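Local coordinates for protein ceramide very long chain fatty acid hydroxylase SCS7 (Saccharomyces cerevisiae, PDB 4ZR1) that hydroxylates the very long chain fatty acid of ceramides, probably at C-2, and, embedded in the membrane, binds two zinc ions that likely form its catalytic dimetal centre, at residues D24-L32 with A282-E290; H174-M182 with H251-Y259. One frame throughout, in Å; residues are numbered along the deposited sequence.

In the fold
Interaction 1 and interaction 2 lie in what is probably the cytoplasmic part of the enzyme, their centres about 11 Å apart. Interaction 2 is near the middle of the chain, where helix 164-179 meets helix 242-256 across two zinc ions; interaction 1 lies about 19 Å from that middle and joins the N-terminal segment to the C-terminal one. Along the sequence 24-32 comes first, then 174-182, 251-259 and 282-290, so the terminal pairing brackets the metal-site pairing. The two meet directly: V29 N probably hydrogen-bonds to Y256 O, and P283 O probably accepts a bond from N258 ND2. The chain ends thus pack against the segment that supplies three zinc ligands.

Interaction 1. Residues D24-L32 with A282-E290; sequences DSTTFVKEL and APLSKMKYE
F28 and L284 mark the closest backbone approach, their CA atoms 6.3 Å apart, where the touching, irregular parts of the two segments run roughly antiparallel, 156° between their directions. F28 is the buried apolar anchor. S285 O lies near the plane at its phenyl edge, 3.4 Å from CD2, whereas S285 CB approaches CE2 from one side of the ring, 3.6 Å away; a small serine leaves room for this. M287 reaches the same ring obliquely in a Met-aromatic contact, SD lying 5.2 Å from the F28 ring centroid. Its chain is extended beyond CG, which carries the methyl CE past the sulfur to within 3.4 Å of F28 N and on to the backbone of T27. The slim, flexible thioether can follow the backbone. L284 uses a branch instead: CD2 rests 3.4 Å from V29 O and touches the start of K30. T27 OG1 hydrogen-bonds to D24 O, tying the side chain to the D24-T27 beta turn. S285 OG bonds to Q260, and R80 donates a hydrogen bond to T26 O and forms a salt bridge with E290. T26 and E290 touch helix 44-51, L32 leans on helix 242-256, and K288 and Y289 pack against strand 293-294.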
loop_
_atom_site.group_PDB
_atom_site.type_symbol
_atom_site.label_atom_id
_atom_site.label_comp_id
_atom_site.label_asym_id
_atom_site.label_seq_id
_atom_site.Cartn_x
_atom_site.Cartn_y
_atom_site.Cartn_z
ATOM N N ASP A 24 -6.877 15.356 16.209
ATOM C CA ASP A 24 -6.990 13.905 16.318
ATOM C C ASP A 24 -6.805 13.253 14.946
ATOM O O ASP A 24 -7.532 13.561 13.999
ATOM C CB ASP A 24 -8.339 13.516 16.919
ATOM C CG ASP A 24 -8.505 12.016 17.052
ATOM O OD1 ASP A 24 -7.952 11.433 18.010
ATOM O OD2 ASP A 24 -9.200 11.421 16.203
ATOM N N SER A 25 -5.833 12.350 14.842
ATOM C CA SER A 25 -5.435 11.818 13.542
ATOM C C SER A 25 -6.439 10.823 12.980
ATOM O O SER A 25 -6.430 10.534 11.785
ATOM C CB SER A 25 -4.061 11.153 13.631
ATOM O OG SER A 25 -4.129 9.930 14.339
ATOM N N THR A 26 -7.295 10.299 13.849
ATOM C CA THR A 26 -8.263 9.277 13.461
ATOM C C THR A 26 -9.462 9.869 12.742
ATOM O O THR A 26 -10.339 9.138 12.293
ATOM C CB THR A 26 -8.764 8.478 14.687
ATOM O OG1 THR A 26 -9.509 9.343 15.556
ATOM C CG2 THR A 26 -7.600 7.872 15.449
ATOM N N THR A 27 -9.503 11.195 12.643
ATOM C CA THR A 27 -10.625 11.866 12.011
ATOM C C THR A 27 -10.208 12.388 10.641
ATOM O O THR A 27 -9.282 13.196 10.523
ATOM C CB THR A 27 -11.172 13.032 12.873
ATOM O OG1 THR A 27 -10.165 14.039 13.024
ATOM C CG2 THR A 27 -11.590 12.533 14.251
ATOM N N PHE A 28 -10.894 11.900 9.613
ATOM C CA PHE A 28 -10.661 12.314 8.242
ATOM C C PHE A 28 -10.941 13.808 8.082
ATOM O O PHE A 28 -11.787 14.359 8.784
ATOM C CB PHE A 28 -11.536 11.482 7.299
ATOM C CG PHE A 28 -11.295 9.997 7.406
ATOM C CD1 PHE A 28 -10.013 9.477 7.278
ATOM C CD2 PHE A 28 -12.342 9.124 7.671
ATOM C CE1 PHE A 28 -9.783 8.113 7.388
ATOM C CE2 PHE A 28 -12.118 7.755 7.784
ATOM C CZ PHE A 28 -10.833 7.250 7.641
ATOM N N VAL A 29 -10.215 14.464 7.180
ATOM C CA VAL A 29 -10.383 15.899 6.959
ATOM C C VAL A 29 -10.701 16.196 5.490
ATOM O O VAL A 29 -10.275 15.461 4.599
ATOM C CB VAL A 29 -9.125 16.694 7.385
ATOM C CG1 VAL A 29 -9.497 18.134 7.721
ATOM C CG2 VAL A 29 -8.464 16.045 8.585
ATOM N N LYS A 30 -11.458 17.266 5.239
ATOM C CA LYS A 30 -11.816 17.619 3.871
ATOM C C LYS A 30 -10.574 18.143 3.171
ATOM O O LYS A 30 -10.438 18.001 1.960
ATOM C CB LYS A 30 -12.940 18.659 3.824
ATOM C CG LYS A 30 -12.474 20.060 3.453
ATOM C CD LYS A 30 -13.537 21.088 3.740
ATOM C CE LYS A 30 -12.956 22.248 4.520
ATOM N NZ LYS A 30 -14.043 23.070 5.094
ATOM N N GLU A 31 -9.663 18.735 3.939
ATOM C CA GLU A 31 -8.415 19.241 3.390
ATOM C C GLU A 31 -7.262 18.836 4.304
ATOM O O GLU A 31 -7.377 18.888 5.526
ATOM C CB GLU A 31 -8.477 20.763 3.198
ATOM C CG GLU A 31 -7.908 21.195 1.856
ATOM C CD GLU A 31 -8.876 20.973 0.707
ATOM O OE1 GLU A 31 -10.083 21.250 0.872
ATOM O OE2 GLU A 31 -8.426 20.505 -0.360
ATOM N N LEU A 32 -6.168 18.393 3.696
ATOM C CA LEU A 32 -4.983 17.954 4.425
ATOM C C LEU A 32 -4.476 19.033 5.373
ATOM O O LEU A 32 -4.493 20.213 5.030
ATOM C CB LEU A 32 -3.873 17.566 3.440
ATOM C CG LEU A 32 -4.308 16.611 2.326
ATOM C CD1 LEU A 32 -3.147 16.225 1.418
ATOM C CD2 LEU A 32 -4.963 15.382 2.923
ATOM N N ALA A 282 -14.998 15.320 -3.175
ATOM C CA ALA A 282 -15.177 13.956 -2.708
ATOM C C ALA A 282 -15.558 13.957 -1.235
ATOM O O ALA A 282 -15.059 14.779 -0.483
ATOM C CB ALA A 282 -13.904 13.160 -2.948
ATOM N N PRO A 283 -16.467 13.057 -0.833
ATOM C CA PRO A 283 -16.911 12.975 0.561
ATOM C C PRO A 283 -15.818 12.424 1.472
ATOM O O PRO A 283 -14.859 11.811 0.995
ATOM C CB PRO A 283 -18.092 11.998 0.501
ATOM C CG PRO A 283 -18.407 11.826 -0.952
ATOM C CD PRO A 283 -17.143 12.064 -1.681
ATOM N N LEU A 284 -15.970 12.625 2.776
ATOM C CA LEU A 284 -15.117 11.945 3.745
ATOM C C LEU A 284 -15.545 10.479 3.845
ATOM O O LEU A 284 -16.654 10.113 3.435
ATOM C CB LEU A 284 -15.196 12.621 5.114
ATOM C CG LEU A 284 -14.863 14.113 5.190
ATOM C CD1 LEU A 284 -14.987 14.617 6.622
ATOM C CD2 LEU A 284 -13.478 14.391 4.643
ATOM N N SER A 285 -14.671 9.631 4.379
ATOM C CA SER A 285 -15.039 8.241 4.608
ATOM C C SER A 285 -15.789 8.120 5.937
ATOM O O SER A 285 -15.626 8.957 6.831
ATOM C CB SER A 285 -13.802 7.345 4.578
ATOM O OG SER A 285 -13.360 7.144 3.242
ATOM N N LYS A 286 -16.630 7.096 6.061
ATOM C CA LYS A 286 -17.492 6.990 7.233
ATOM C C LYS A 286 -16.695 6.501 8.432
ATOM O O LYS A 286 -15.790 5.686 8.293
ATOM C CB LYS A 286 -18.698 6.076 6.955
ATOM C CG LYS A 286 -18.396 4.612 6.643
ATOM C CD LYS A 286 -19.659 3.906 6.127
ATOM C CE LYS A 286 -19.453 2.410 5.889
ATOM N NZ LYS A 286 -19.364 1.632 7.161
ATOM N N MET A 287 -17.018 7.040 9.604
ATOM C CA MET A 287 -16.370 6.631 10.841
ATOM C C MET A 287 -17.412 5.930 11.700
ATOM O O MET A 287 -17.863 6.475 12.711
ATOM C CB MET A 287 -15.762 7.831 11.575
ATOM C CG MET A 287 -15.074 8.850 10.657
ATOM S SD MET A 287 -14.071 10.067 11.543
ATOM C CE MET A 287 -14.182 11.486 10.463
ATOM N N LYS A 288 -17.773 4.718 11.281
ATOM C CA LYS A 288 -18.920 3.977 11.806
ATOM C C LYS A 288 -18.887 3.738 13.317
ATOM O O LYS A 288 -19.921 3.774 13.978
ATOM C CB LYS A 288 -19.040 2.629 11.075
ATOM C CG LYS A 288 -20.445 2.052 11.067
ATOM C CD LYS A 288 -20.471 0.727 10.342
ATOM C CE LYS A 288 -21.888 0.270 10.048
ATOM N NZ LYS A 288 -21.929 -0.656 8.881
ATOM N N TYR A 289 -17.700 3.501 13.862
ATOM C CA TYR A 289 -17.562 3.158 15.273
ATOM C C TYR A 289 -16.922 4.276 16.103
ATOM O O TYR A 289 -16.119 5.057 15.592
ATOM C CB TYR A 289 -16.752 1.867 15.407
ATOM C CG TYR A 289 -17.545 0.607 15.105
ATOM C CD1 TYR A 289 -17.631 0.094 13.813
ATOM C CD2 TYR A 289 -18.196 -0.081 16.123
ATOM C CE1 TYR A 289 -18.351 -1.063 13.549
ATOM C CE2 TYR A 289 -18.913 -1.234 15.868
ATOM C CZ TYR A 289 -18.989 -1.720 14.582
ATOM O OH TYR A 289 -19.708 -2.869 14.336
ATOM N N GLU A 290 -17.309 4.365 17.378
ATOM C CA GLU A 290 -16.675 5.288 18.326
ATOM C C GLU A 290 -16.791 4.733 19.760
ATOM O O GLU A 290 -17.868 4.305 20.184
ATOM C CB GLU A 290 -17.295 6.687 18.220
ATOM C CG GLU A 290 -16.328 7.863 18.493
ATOM C CD GLU A 290 -15.445 8.232 17.287
ATOM O OE1 GLU A 290 -14.448 8.979 17.460
ATOM O OE2 GLU A 290 -15.756 7.785 16.162
#

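Interaction 2. Residues H174-M182 with H251-Y259. With ZN (zinc ion), chain D; ZN (zinc ion), chain C; BOG (octyl beta-D-glucopyranoside), chain E.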
loop_
_atom_site.group_PDB
_atom_site.type_symbol
_atom_site.label_atom_id
_atom_site.label_comp_id
_atom_site.label_asym_id
_atom_site.label_seq_id
_atom_site.Cartn_x
_atom_site.Cartn_y
_atom_site.Cartn_z
ATOM N N HIS A 174 -1.871 -4.304 3.441
ATOM C CA HIS A 174 -2.139 -2.888 3.231
ATOM C C HIS A 174 -2.734 -2.169 4.456
ATOM O O HIS A 174 -2.509 -0.974 4.648
ATOM C CB HIS A 174 -3.078 -2.721 2.041
ATOM C CG HIS A 174 -3.102 -1.336 1.486
ATOM N ND1 HIS A 174 -1.976 -0.725 0.972
ATOM C CD2 HIS A 174 -4.107 -0.438 1.371
ATOM C CE1 HIS A 174 -2.294 0.488 0.557
ATOM N NE2 HIS A 174 -3.581 0.686 0.785
ATOM N N GLY A 175 -3.491 -2.891 5.276
ATOM C CA GLY A 175 -4.122 -2.301 6.444
ATOM C C GLY A 175 -3.141 -1.577 7.350
ATOM O O GLY A 175 -3.403 -0.455 7.787
ATOM N N CYS A 176 -2.006 -2.216 7.622
ATOM C CA CYS A 176 -0.978 -1.642 8.487
ATOM C C CYS A 176 -0.508 -0.286 7.963
ATOM O O CYS A 176 -0.258 0.657 8.721
ATOM C CB CYS A 176 0.213 -2.595 8.600
ATOM S SG CYS A 176 1.459 -2.063 9.785
ATOM N N HIS A 177 -0.398 -0.186 6.651
ATOM C CA HIS A 177 0.087 1.035 6.057
ATOM C C HIS A 177 -0.929 2.175 6.262
ATOM O O HIS A 177 -0.549 3.325 6.489
ATOM C CB HIS A 177 0.392 0.811 4.577
ATOM C CG HIS A 177 0.775 2.062 3.859
ATOM N ND1 HIS A 177 1.859 2.826 4.229
ATOM C CD2 HIS A 177 0.194 2.709 2.822
ATOM C CE1 HIS A 177 1.941 3.880 3.441
ATOM N NE2 HIS A 177 0.943 3.832 2.579
ATOM N N HIS A 178 -2.218 1.854 6.202
ATOM C CA HIS A 178 -3.254 2.841 6.501
ATOM C C HIS A 178 -3.306 3.135 7.992
ATOM O O HIS A 178 -3.559 4.259 8.414
ATOM C CB HIS A 178 -4.617 2.358 6.016
ATOM C CG HIS A 178 -4.917 2.739 4.601
ATOM N ND1 HIS A 178 -5.788 3.754 4.270
ATOM C CD2 HIS A 178 -4.446 2.250 3.427
ATOM C CE1 HIS A 178 -5.850 3.869 2.956
ATOM N NE2 HIS A 178 -5.041 2.974 2.422
ATOM N N TYR A 179 -3.064 2.107 8.790
ATOM C CA TYR A 179 -3.014 2.271 10.222
ATOM C C TYR A 179 -1.818 3.149 10.590
ATOM O O TYR A 179 -1.943 4.038 11.434
ATOM C CB TYR A 179 -2.951 0.900 10.901
ATOM C CG TYR A 179 -3.137 0.920 12.399
ATOM C CD1 TYR A 179 -4.309 1.405 12.972
ATOM C CD2 TYR A 179 -2.158 0.409 13.243
ATOM C CE1 TYR A 179 -4.486 1.410 14.349
ATOM C CE2 TYR A 179 -2.324 0.410 14.623
ATOM C CZ TYR A 179 -3.485 0.911 15.171
ATOM O OH TYR A 179 -3.639 0.909 16.543
ATOM N N LEU A 180 -0.670 2.923 9.942
ATOM C CA LEU A 180 0.528 3.716 10.239
ATOM C C LEU A 180 1.281 4.258 9.015
ATOM O O LEU A 180 2.402 3.833 8.729
ATOM C CB LEU A 180 1.488 2.902 11.096
ATOM C CG LEU A 180 0.962 2.484 12.476
ATOM C CD1 LEU A 180 1.109 0.988 12.665
ATOM C CD2 LEU A 180 1.687 3.244 13.568
ATOM N N PRO A 181 0.684 5.252 8.334
ATOM C CA PRO A 181 1.141 5.902 7.095
ATOM C C PRO A 181 2.601 6.371 7.122
ATOM O O PRO A 181 3.335 6.196 6.145
ATOM C CB PRO A 181 0.212 7.110 6.978
ATOM C CG PRO A 181 -0.959 6.792 7.815
ATOM C CD PRO A 181 -0.457 5.966 8.933
ATOM N N MET A 182 3.017 6.959 8.238
ATOM C CA MET A 182 4.360 7.512 8.354
ATOM C C MET A 182 5.372 6.573 8.994
ATOM O O MET A 182 6.433 7.021 9.414
ATOM C CB MET A 182 4.324 8.819 9.145
ATOM C CG MET A 182 3.721 9.947 8.355
ATOM S SD MET A 182 4.627 10.175 6.812
ATOM C CE MET A 182 3.235 10.380 5.695
ATOM N N HIS A 251 -2.626 11.285 -3.386
ATOM C CA HIS A 251 -2.472 10.031 -2.673
ATOM C C HIS A 251 -2.706 10.197 -1.173
ATOM O O HIS A 251 -3.319 9.343 -0.531
ATOM C CB HIS A 251 -1.090 9.439 -2.909
ATOM C CG HIS A 251 -0.841 8.208 -2.103
ATOM N ND1 HIS A 251 -1.525 7.033 -2.315
ATOM C CD2 HIS A 251 -0.026 7.983 -1.048
ATOM C CE1 HIS A 251 -1.126 6.129 -1.442
ATOM N NE2 HIS A 251 -0.215 6.679 -0.664
ATOM N N LEU A 252 -2.207 11.292 -0.616
ATOM C CA LEU A 252 -2.387 11.570 0.799
ATOM C C LEU A 252 -3.863 11.718 1.148
ATOM O O LEU A 252 -4.274 11.405 2.267
ATOM C CB LEU A 252 -1.618 12.828 1.194
ATOM C CG LEU A 252 -0.305 12.621 1.955
ATOM C CD1 LEU A 252 0.485 11.458 1.418
ATOM C CD2 LEU A 252 0.531 13.874 1.886
ATOM N N GLU A 253 -4.668 12.185 0.197
ATOM C CA GLU A 253 -6.102 12.293 0.447
ATOM C C GLU A 253 -6.745 10.910 0.464
ATOM O O GLU A 253 -7.784 10.707 1.093
ATOM C CB GLU A 253 -6.781 13.186 -0.588
ATOM C CG GLU A 253 -6.537 14.663 -0.378
ATOM C CD GLU A 253 -7.301 15.516 -1.365
ATOM O OE1 GLU A 253 -8.094 14.954 -2.156
ATOM O OE2 GLU A 253 -7.104 16.748 -1.349
ATOM N N HIS A 254 -6.126 9.958 -0.226
ATOM C CA HIS A 254 -6.581 8.578 -0.157
ATOM C C HIS A 254 -6.425 8.052 1.272
ATOM O O HIS A 254 -7.179 7.199 1.734
ATOM C CB HIS A 254 -5.801 7.701 -1.135
ATOM C CG HIS A 254 -5.972 6.238 -0.889
ATOM N ND1 HIS A 254 -7.028 5.515 -1.403
ATOM C CD2 HIS A 254 -5.234 5.365 -0.164
ATOM C CE1 HIS A 254 -6.928 4.258 -1.010
ATOM N NE2 HIS A 254 -5.847 4.141 -0.258
ATOM N N HIS A 255 -5.429 8.585 1.962
ATOM C CA HIS A 255 -5.148 8.229 3.338
ATOM C C HIS A 255 -6.006 9.021 4.336
ATOM O O HIS A 255 -6.663 8.443 5.195
ATOM C CB HIS A 255 -3.662 8.455 3.632
ATOM C CG HIS A 255 -2.772 7.364 3.122
ATOM N ND1 HIS A 255 -2.674 6.135 3.735
ATOM C CD2 HIS A 255 -1.937 7.320 2.057
ATOM C CE1 HIS A 255 -1.823 5.376 3.067
ATOM N NE2 HIS A 255 -1.362 6.072 2.044
ATOM N N TYR A 256 -6.002 10.344 4.218
ATOM C CA TYR A 256 -6.576 11.192 5.256
ATOM C C TYR A 256 -7.897 11.863 4.881
ATOM O O TYR A 256 -8.276 12.858 5.493
ATOM C CB TYR A 256 -5.573 12.275 5.648
ATOM C CG TYR A 256 -4.206 11.754 6.009
ATOM C CD1 TYR A 256 -3.922 11.309 7.298
ATOM C CD2 TYR A 256 -3.193 11.714 5.063
ATOM C CE1 TYR A 256 -2.661 10.834 7.627
ATOM C CE2 TYR A 256 -1.942 11.245 5.380
ATOM C CZ TYR A 256 -1.677 10.806 6.658
ATOM O OH TYR A 256 -0.420 10.345 6.953
ATOM N N LYS A 257 -8.602 11.328 3.890
ATOM C CA LYS A 257 -9.882 11.908 3.487
ATOM C C LYS A 257 -10.874 10.860 2.982
ATOM O O LYS A 257 -12.014 10.790 3.457
ATOM C CB LYS A 257 -9.658 12.972 2.414
ATOM C CG LYS A 257 -10.924 13.646 1.927
ATOM C CD LYS A 257 -10.585 14.794 0.996
ATOM C CE LYS A 257 -11.822 15.546 0.539
ATOM N NZ LYS A 257 -11.441 16.680 -0.351
ATOM N N ASN A 258 -10.437 10.047 2.021
ATOM C CA ASN A 258 -11.298 9.032 1.423
ATOM C C ASN A 258 -10.485 7.870 0.846
ATOM O O ASN A 258 -9.733 8.056 -0.112
ATOM C CB ASN A 258 -12.170 9.664 0.325
ATOM C CG ASN A 258 -13.364 8.798 -0.059
ATOM O OD1 ASN A 258 -13.256 7.576 -0.172
ATOM N ND2 ASN A 258 -14.515 9.436 -0.254
ATOM N N TYR A 259 -10.643 6.680 1.427
ATOM C CA TYR A 259 -9.960 5.487 0.930
ATOM C C TYR A 259 -10.906 4.591 0.127
ATOM O O TYR A 259 -10.625 3.410 -0.089
ATOM C CB TYR A 259 -9.322 4.694 2.086
ATOM C CG TYR A 259 -10.278 4.144 3.134
ATOM C CD1 TYR A 259 -10.720 4.933 4.189
ATOM C CD2 TYR A 259 -10.704 2.821 3.088
ATOM C CE1 TYR A 259 -11.584 4.432 5.147
ATOM C CE2 TYR A 259 -11.558 2.306 4.049
ATOM C CZ TYR A 259 -11.997 3.117 5.072
ATOM O OH TYR A 259 -12.852 2.604 6.021
HETATM ZN ZN ZN D . -4.993 2.230 0.236
HETATM ZN ZN ZN C . 0.288 5.381 1.062
HETATM C C1 BOG E . 3.182 -4.253 3.928
HETATM O O1 BOG E . 4.166 -4.573 4.889
HETATM C C2 BOG E . 3.101 -2.750 3.805
HETATM O O2 BOG E . 2.574 -2.257 5.014
HETATM C C3 BOG E . 2.141 -2.362 2.703
HETATM O O3 BOG E . 2.193 -0.986 2.402
HETATM C C4 BOG E . 2.376 -3.160 1.457
HETATM O O4 BOG E . 1.294 -2.910 0.592
HETATM C C5 BOG E . 2.414 -4.624 1.802
HETATM O O5 BOG E . 3.490 -4.848 2.688
HETATM C C6 BOG E . 2.553 -5.392 0.496
HETATM O O6 BOG E . 3.227 -6.620 0.656
HETATM C "C1'" BOG E . 3.779 -5.551 5.832
HETATM C "C2'" BOG E . 4.887 -5.813 6.831
HETATM C "C3'" BOG E . 4.725 -7.220 7.371
HETATM C "C4'" BOG E . 5.965 -8.063 7.136
HETATM C "C5'" BOG E . 5.579 -9.505 6.858
HETATM C "C6'" BOG E . 6.777 -10.404 7.048
HETATM C "C7'" BOG E . 6.447 -11.810 6.601
HETATM C "C8'" BOG E . 5.633 -12.498 7.673
#
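H178 and H254 bring their NE2 atoms together on one zinc, while H177 meets H251 and H255 on the other, so two HxxHH histidine boxes, H174-H178 and H251-H255, form much of this hydroxylase's dimetal centre. Helix segments 174-179 and 251-256 run nearly perpendicular, at 89°, their axes 11.0 Å apart at closest approach, a gap bridged by imidazoles and metal. At the first zinc, H174, H178 and H254 coordinate through NE2, and H150 and H155 complete the set; the H178 and H254 planes are turned 76° apart. At the second, H177, H251 and H255 are joined by H232 and H236, and the H177 and H255 planes stand at 84°. These steep angles let each nitrogen point at its metal while the rings stay close, H177 NE2 lying 3.2 Å from H255 CE1. H174, H177, H251 and H254 all hold CG anti to the backbone N, extending their rings toward the metals. Between the two sites, H255 ND1 sits over the centre of one H178 face, 3.9 Å above its plane, so ligands of different zincs pack together. Y259 adds its CB over a face of H254, toward the rim. Histidine suits these places because one ring nitrogen can bind metal while the other can hydrogen-bond, as H254 ND1 does to L261. Beyond the metals, compact P181 crosses Y256 obliquely, P181 CB 3.3 Å from Y256 OH, and flexible M182 brings CE near that hydroxyl at about a right angle. A bound octyl glucoside borders the helix 164-179 side, its O3 lying 3.3 Å from H177 CB.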